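Local coordinates for choline binding protein PCPA (Streptococcus pneumoniae, PDB 4CP6), which is a pneumococcal surface antigen with a leucine-rich repeat region, and probably attaches to the cell wall through choline, as choline-binding proteins do, at residues D400-K403 and S404-T408; E132-A135 and F136-E140. One frame throughout, in Å; residues are numbered along the deposited sequence.

Contact 1. Residues D400-K403 and S404-T408; sequences DVLK and SNLST
Leu406 N closes the last turn of helix 396-405 on Leu402 O at 2.8 Å, and Leu406 itself is the first residue to leave helical backbone angles. Leu402 O is gripped twice: the amide of Leu406 comes almost head-on to the carbonyl, while Asn405 N, 3.1 Å from the same Leu402 O, stands above the carbonyl plane. Two residues back, Ser404 N makes a 3.0 Å bond to Asp400 O, and Val401 O receives weak bonds from the amides of Ser404 and Asn405, so bonds of three- and four-residue spacing share the carbonyls of Val401 and Leu402 at the helix end.

Among the side chains, Leu406 leans back over the turn before it. Its CG sits anti to its own carbonyl carbon (chi1 -75°), which brings CD1 to 4.0 Å from Leu402 CB and lays CB and CG beside Leu402 O. The two leucines thus line one flank of the helix end, and both reach Phe383 and Phe391; Leu402 also touches Val378 and Ile412. On another flank the side chains of Val401 and Asn405 pass at a slant, and both rest on Val378. Ser404 CB lies 3.4 Å from Asp400 O, on the exposed side of the helix.

A water bridges the helix end, donating to Lys403 O and to Leu406 O at 2.7 Å each, and so links a last-turn carbonyl to the first residue beyond the helix. The end is therefore closed by two means: the Leu402 carbonyl accepting from two amides, beside the Leu406 side chain, and solvent taking up the Lys403 carbonyl as the chain turns toward strand 412-414.

Contact 2. Residues E132-A135 and F136-E140; sequences EDRA and FDFSE
Arg134 and Asp137 form a salt bridge across a type I beta turn, in the loop that follows strand 130-131 and leads to strand 143-146 in the leucine-rich repeat region. Arg134 NH1 donates to Asp137 OD2 at 2.9 Å, with an N-H...O angle of 157°. The oxygen lies near the guanidinium plane but is approached on its anti side, and the two flat groups are turned 63° apart. An extended chain from CG to NE carries the guanidinium past the carboxylate, so CD also lies 3.4 Å from Asp137 OD2. Asp137 CG stands between its own backbone N and carbonyl carbon (chi1 69°), which folds the carboxylate back toward Arg134; its other oxygen, OD1, accepts a hydrogen bond from His113. In the same turn's backbone, Asp137 N makes a weak but straight bond to Arg134 O at 3.3 Å. Ala135 CB packs 3.7 Å from Phe136 CD2, and Ala135 O lies over one face of that ring. Phe136 stacks on Phe112 and meets Phe158 nearly parallel, while backbone bonds from Ala135 to Phe112 and from Phe136 to Ala157 tie the loop to its neighbours between the mixed sheet of strand 130-131 and the parallel one of 143-146.

Overall arrangement
Contact 2 comes first along the chain and contact 1 near its C-terminal end; their centres are 50 Å apart, on opposite sides of the chain's centre, and their nearest atoms are about 36 Å apart. They share no sheet. Residues 132-140 link strand 130-131 of the large mixed sheet to strand 143-146 of a five-stranded parallel sheet, well inside the elongated body. Residues 400-408 belong to the beta-alpha-beta unit of strand 390-393, helix 396-405 and strand 412-414, in the last parallel sheet. Contact 2 thus lies in an irregular strand-to-strand connection nearer the centre of the molecule, contact 1 in a helical one near its C-terminal end.

Contact 1. Residues D400-K403 and S404-T408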
ATOM      1  N   ASP A 400     -25.307  23.566  25.158  1.00 13.59           N
ATOM      2  CA  ASP A 400     -24.783  24.926  24.946  1.00 13.41           C
ATOM      3  C   ASP A 400     -23.486  24.893  24.159  1.00 13.96           C
ATOM      4  O   ASP A 400     -23.256  25.724  23.276  1.00 13.32           O
ATOM      5  CB  ASP A 400     -24.539  25.656  26.282  1.00 15.38           C
ATOM      6  CG  ASP A 400     -25.784  25.937  27.099  1.00 20.14           C
ATOM      7  OD1 ASP A 400     -26.893  25.930  26.520  1.00 19.18           O
ATOM      8  OD2 ASP A 400     -25.642  26.188  28.312  1.00 22.32           O
ATOM      9  N   VAL A 401     -22.610  23.936  24.493  1.00 13.71           N
ATOM     10  CA  VAL A 401     -21.342  23.801  23.764  1.00 13.11           C
ATOM     11  C   VAL A 401     -21.626  23.464  22.285  1.00 14.83           C
ATOM     12  O   VAL A 401     -21.059  24.097  21.364  1.00 14.27           O
ATOM     13  CB  VAL A 401     -20.447  22.737  24.440  1.00 16.24           C
ATOM     14  CG1 VAL A 401     -19.279  22.366  23.527  1.00 16.57           C
ATOM     15  CG2 VAL A 401     -19.953  23.236  25.801  1.00 16.64           C
ATOM     16  N   LEU A 402     -22.520  22.516  22.031  1.00 13.76           N
ATOM     17  CA  LEU A 402     -22.871  22.206  20.632  1.00 13.54           C
ATOM     18  C   LEU A 402     -23.477  23.393  19.902  1.00 16.55           C
ATOM     19  O   LEU A 402     -23.034  23.712  18.799  1.00 15.03           O
ATOM     20  CB  LEU A 402     -23.839  21.038  20.542  1.00 13.41           C
ATOM     21  CG  LEU A 402     -23.267  19.663  20.764  1.00 16.66           C
ATOM     22  CD1 LEU A 402     -24.380  18.638  20.780  1.00 17.06           C
ATOM     23  CD2 LEU A 402     -22.234  19.286  19.646  1.00 16.42           C
ATOM     24  N   LYS A 403     -24.470  24.082  20.503  1.00 15.59           N
ATOM     25  CA  LYS A 403     -25.087  25.227  19.850  1.00 15.76           C
ATOM     26  C   LYS A 403     -24.081  26.310  19.495  1.00 17.25           C
ATOM     27  O   LYS A 403     -24.250  27.007  18.492  1.00 18.05           O
ATOM     28  CB  LYS A 403     -26.144  25.861  20.752  1.00 19.69           C
ATOM     29  CG  LYS A 403     -27.421  25.050  20.875  1.00 35.74           C
ATOM     30  CD  LYS A 403     -28.351  25.633  21.941  1.00 49.11           C
ATOM     31  CE  LYS A 403     -29.313  26.669  21.406  1.00 68.55           C
ATOM     32  NZ  LYS A 403     -30.404  26.955  22.376  1.00 82.28           N
ATOM     33  N   SER A 404     -23.062  26.485  20.350  1.00 13.21           N
ATOM     34  CA  SER A 404     -22.083  27.526  20.141  1.00 12.67           C
ATOM     35  C   SER A 404     -21.075  27.183  19.031  1.00 15.67           C
ATOM     36  O   SER A 404     -20.490  28.087  18.434  1.00 15.94           O
ATOM     37  CB  SER A 404     -21.343  27.789  21.439  1.00 15.41           C
ATOM     38  OG  SER A 404     -20.429  28.853  21.276  1.00 17.95           O
ATOM     39  N   ASN A 405     -20.871  25.886  18.738  1.00 12.29           N
ATOM     40  CA  ASN A 405     -19.837  25.444  17.797  1.00 12.28           C
ATOM     41  C   ASN A 405     -20.348  24.848  16.509  1.00 13.85           C
ATOM     42  O   ASN A 405     -19.601  24.856  15.519  1.00 13.57           O
ATOM     43  CB  ASN A 405     -18.895  24.474  18.497  1.00 11.42           C
ATOM     44  CG  ASN A 405     -18.148  25.168  19.608  1.00 15.00           C
ATOM     45  OD1 ASN A 405     -18.490  25.061  20.815  1.00 16.73           O
ATOM     46  ND2 ASN A 405     -17.200  25.984  19.236  1.00 12.86           N
ATOM     47  N   LEU A 406     -21.582  24.366  16.483  1.00 12.43           N
ATOM     48  CA  LEU A 406     -22.134  23.760  15.271  1.00 11.87           C
ATOM     49  C   LEU A 406     -22.395  24.770  14.181  1.00 13.85           C
ATOM     50  O   LEU A 406     -23.013  25.813  14.441  1.00 13.84           O
ATOM     51  CB  LEU A 406     -23.442  23.012  15.539  1.00 11.70           C
ATOM     52  CG  LEU A 406     -23.344  21.670  16.232  1.00 13.25           C
ATOM     53  CD1 LEU A 406     -24.713  21.226  16.680  1.00 14.15           C
ATOM     54  CD2 LEU A 406     -22.701  20.612  15.298  1.00 12.83           C
ATOM     55  N   SER A 407     -22.019  24.433  12.935  1.00 12.26           N
ATOM     56  CA  SER A 407     -22.277  25.317  11.805  1.00 12.16           C
ATOM     57  C   SER A 407     -23.728  25.223  11.353  1.00 16.55           C
ATOM     58  O   SER A 407     -24.159  26.014  10.493  1.00 18.34           O
ATOM     59  CB  SER A 407     -21.379  24.950  10.633  1.00 14.26           C
ATOM     60  OG  SER A 407     -21.598  23.597  10.248  1.00 17.24           O
ATOM     61  N   THR A 408     -24.455  24.232  11.885  1.00 12.73           N
ATOM     62  CA  THR A 408     -25.860  23.981  11.556  1.00 11.40           C
ATOM     63  C   THR A 408     -26.694  24.065  12.842  1.00 13.86           C
ATOM     64  O   THR A 408     -26.174  23.871  13.948  1.00 14.29           O
ATOM     65  CB  THR A 408     -25.967  22.590  10.888  1.00 12.43           C
ATOM     66  OG1 THR A 408     -25.153  21.641  11.602  1.00 11.93           O
ATOM     67  CG2 THR A 408     -25.506  22.624   9.430  1.00 13.43           C
TER
HETATM   68  O   HOH W   1     -22.893  27.809  16.289  1.00 22.96           O

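Contact 2. Residues E132-A135 and F136-E140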
ATOM      1  N   GLU A 132      15.782  -1.489  -6.747  1.00  9.89           N
ATOM      2  CA  GLU A 132      15.587  -0.231  -6.051  1.00  9.83           C
ATOM      3  C   GLU A 132      14.227   0.393  -6.333  1.00 11.24           C
ATOM      4  O   GLU A 132      13.407  -0.164  -7.071  1.00 11.59           O
ATOM      5  CB  GLU A 132      16.761   0.720  -6.320  1.00 11.23           C
ATOM      6  CG  GLU A 132      18.007   0.326  -5.517  1.00 11.71           C
ATOM      7  CD  GLU A 132      17.881   0.525  -4.012  1.00 13.28           C
ATOM      8  OE1 GLU A 132      16.980   1.284  -3.586  1.00 16.07           O
ATOM      9  OE2 GLU A 132      18.732  -0.028  -3.272  1.00 16.18           O
ATOM     10  N   ASP A 133      13.963   1.533  -5.679  1.00 10.35           N
ATOM     11  CA  ASP A 133      12.670   2.166  -5.682  1.00 10.11           C
ATOM     12  C   ASP A 133      12.064   2.336  -7.039  1.00 10.62           C
ATOM     13  O   ASP A 133      12.741   2.770  -7.970  1.00 10.52           O
ATOM     14  CB  ASP A 133      12.724   3.528  -4.988  1.00 10.96           C
ATOM     15  CG  ASP A 133      13.246   3.500  -3.563  1.00 13.74           C
ATOM     16  OD1 ASP A 133      13.430   2.383  -3.004  1.00 16.51           O
ATOM     17  OD2 ASP A 133      13.308   4.569  -2.944  1.00 14.97           O
ATOM     18  N   ARG A 134      10.778   2.007  -7.154  1.00  9.74           N
ATOM     19  CA  ARG A 134      10.024   2.261  -8.392  1.00  9.54           C
ATOM     20  C   ARG A 134      10.655   1.649  -9.637  1.00 11.22           C
ATOM     21  O   ARG A 134      10.442   2.153 -10.757  1.00 11.73           O
ATOM     22  CB  ARG A 134       9.761   3.784  -8.558  1.00 10.47           C
ATOM     23  CG  ARG A 134       8.859   4.301  -7.453  1.00 11.47           C
ATOM     24  CD  ARG A 134       8.490   5.770  -7.608  1.00 13.30           C
ATOM     25  NE  ARG A 134       7.509   6.176  -6.587  1.00 18.31           N
ATOM     26  CZ  ARG A 134       6.186   5.994  -6.701  1.00 28.56           C
ATOM     27  NH1 ARG A 134       5.670   5.452  -7.809  1.00 22.08           N
ATOM     28  NH2 ARG A 134       5.369   6.369  -5.717  1.00 29.53           N
ATOM     29  N   ALA A 135      11.413   0.557  -9.475  1.00  9.34           N
ATOM     30  CA  ALA A 135      12.053  -0.023 -10.660  1.00 10.21           C
ATOM     31  C   ALA A 135      11.070  -0.421 -11.749  1.00 11.70           C
ATOM     32  O   ALA A 135      11.408  -0.296 -12.938  1.00 11.23           O
ATOM     33  CB  ALA A 135      12.895  -1.211 -10.265  1.00 11.08           C
ATOM     34  N   PHE A 136       9.872  -0.876 -11.378  1.00 10.58           N
ATOM     35  CA  PHE A 136       8.867  -1.336 -12.327  1.00  9.87           C
ATOM     36  C   PHE A 136       7.552  -0.628 -12.072  1.00 12.15           C
ATOM     37  O   PHE A 136       6.498  -1.191 -12.390  1.00 13.01           O
ATOM     38  CB  PHE A 136       8.681  -2.865 -12.206  1.00 10.32           C
ATOM     39  CG  PHE A 136       9.898  -3.674 -12.576  1.00 10.74           C
ATOM     40  CD1 PHE A 136      10.126  -4.044 -13.893  1.00 13.59           C
ATOM     41  CD2 PHE A 136      10.849  -4.021 -11.614  1.00 13.02           C
ATOM     42  CE1 PHE A 136      11.244  -4.805 -14.241  1.00 15.60           C
ATOM     43  CE2 PHE A 136      11.979  -4.770 -11.967  1.00 17.04           C
ATOM     44  CZ  PHE A 136      12.173  -5.131 -13.284  1.00 15.15           C
ATOM     45  N   ASP A 137       7.575   0.630 -11.570  1.00 10.41           N
ATOM     46  CA  ASP A 137       6.287   1.258 -11.339  1.00 10.99           C
ATOM     47  C   ASP A 137       5.589   1.578 -12.665  1.00 11.04           C
ATOM     48  O   ASP A 137       6.243   1.877 -13.672  1.00 11.47           O
ATOM     49  CB  ASP A 137       6.347   2.458 -10.387  1.00 12.36           C
ATOM     50  CG  ASP A 137       7.049   3.689 -10.900  1.00 14.22           C
ATOM     51  OD1 ASP A 137       7.880   3.563 -11.820  1.00 13.54           O
ATOM     52  OD2 ASP A 137       6.763   4.790 -10.370  1.00 18.35           O
ATOM     53  N   PHE A 138       4.261   1.461 -12.689  1.00 10.99           N
ATOM     54  CA  PHE A 138       3.433   1.729 -13.879  1.00 11.16           C
ATOM     55  C   PHE A 138       3.796   0.786 -15.039  1.00 14.58           C
ATOM     56  O   PHE A 138       3.478   1.076 -16.198  1.00 14.36           O
ATOM     57  CB  PHE A 138       3.532   3.217 -14.305  1.00 11.61           C
ATOM     58  CG  PHE A 138       3.014   4.149 -13.231  1.00 11.48           C
ATOM     59  CD1 PHE A 138       1.650   4.426 -13.124  1.00 12.94           C
ATOM     60  CD2 PHE A 138       3.881   4.723 -12.305  1.00 12.72           C
ATOM     61  CE1 PHE A 138       1.173   5.285 -12.135  1.00 13.51           C
ATOM     62  CE2 PHE A 138       3.401   5.606 -11.327  1.00 14.85           C
ATOM     63  CZ  PHE A 138       2.053   5.851 -11.227  1.00 13.27           C
ATOM     64  N   SER A 139       4.435  -0.360 -14.743  1.00 11.89           N
ATOM     65  CA  SER A 139       4.821  -1.258 -15.821  1.00 11.21           C
ATOM     66  C   SER A 139       3.629  -2.061 -16.368  1.00 14.95           C
ATOM     67  O   SER A 139       2.563  -2.168 -15.719  1.00 14.14           O
ATOM     68  CB  SER A 139       5.919  -2.211 -15.376  1.00 12.22           C
ATOM     69  OG  SER A 139       5.368  -3.309 -14.669  1.00 13.73           O
ATOM     70  N   GLU A 140       3.836  -2.653 -17.558  1.00 12.65           N
ATOM     71  CA  GLU A 140       2.846  -3.538 -18.189  1.00 12.41           C
ATOM     72  C   GLU A 140       3.214  -5.010 -17.954  1.00 14.27           C
ATOM     73  O   GLU A 140       2.683  -5.904 -18.612  1.00 14.05           O
ATOM     74  CB  GLU A 140       2.773  -3.253 -19.689  1.00 13.60           C
ATOM     75  CG  GLU A 140       2.400  -1.809 -19.981  1.00 18.13           C
ATOM     76  CD  GLU A 140       2.048  -1.491 -21.419  1.00 36.30           C
ATOM     77  OE1 GLU A 140       1.765  -2.427 -22.202  1.00 39.30           O
ATOM     78  OE2 GLU A 140       2.040  -0.288 -21.756  1.00 33.48           O
TER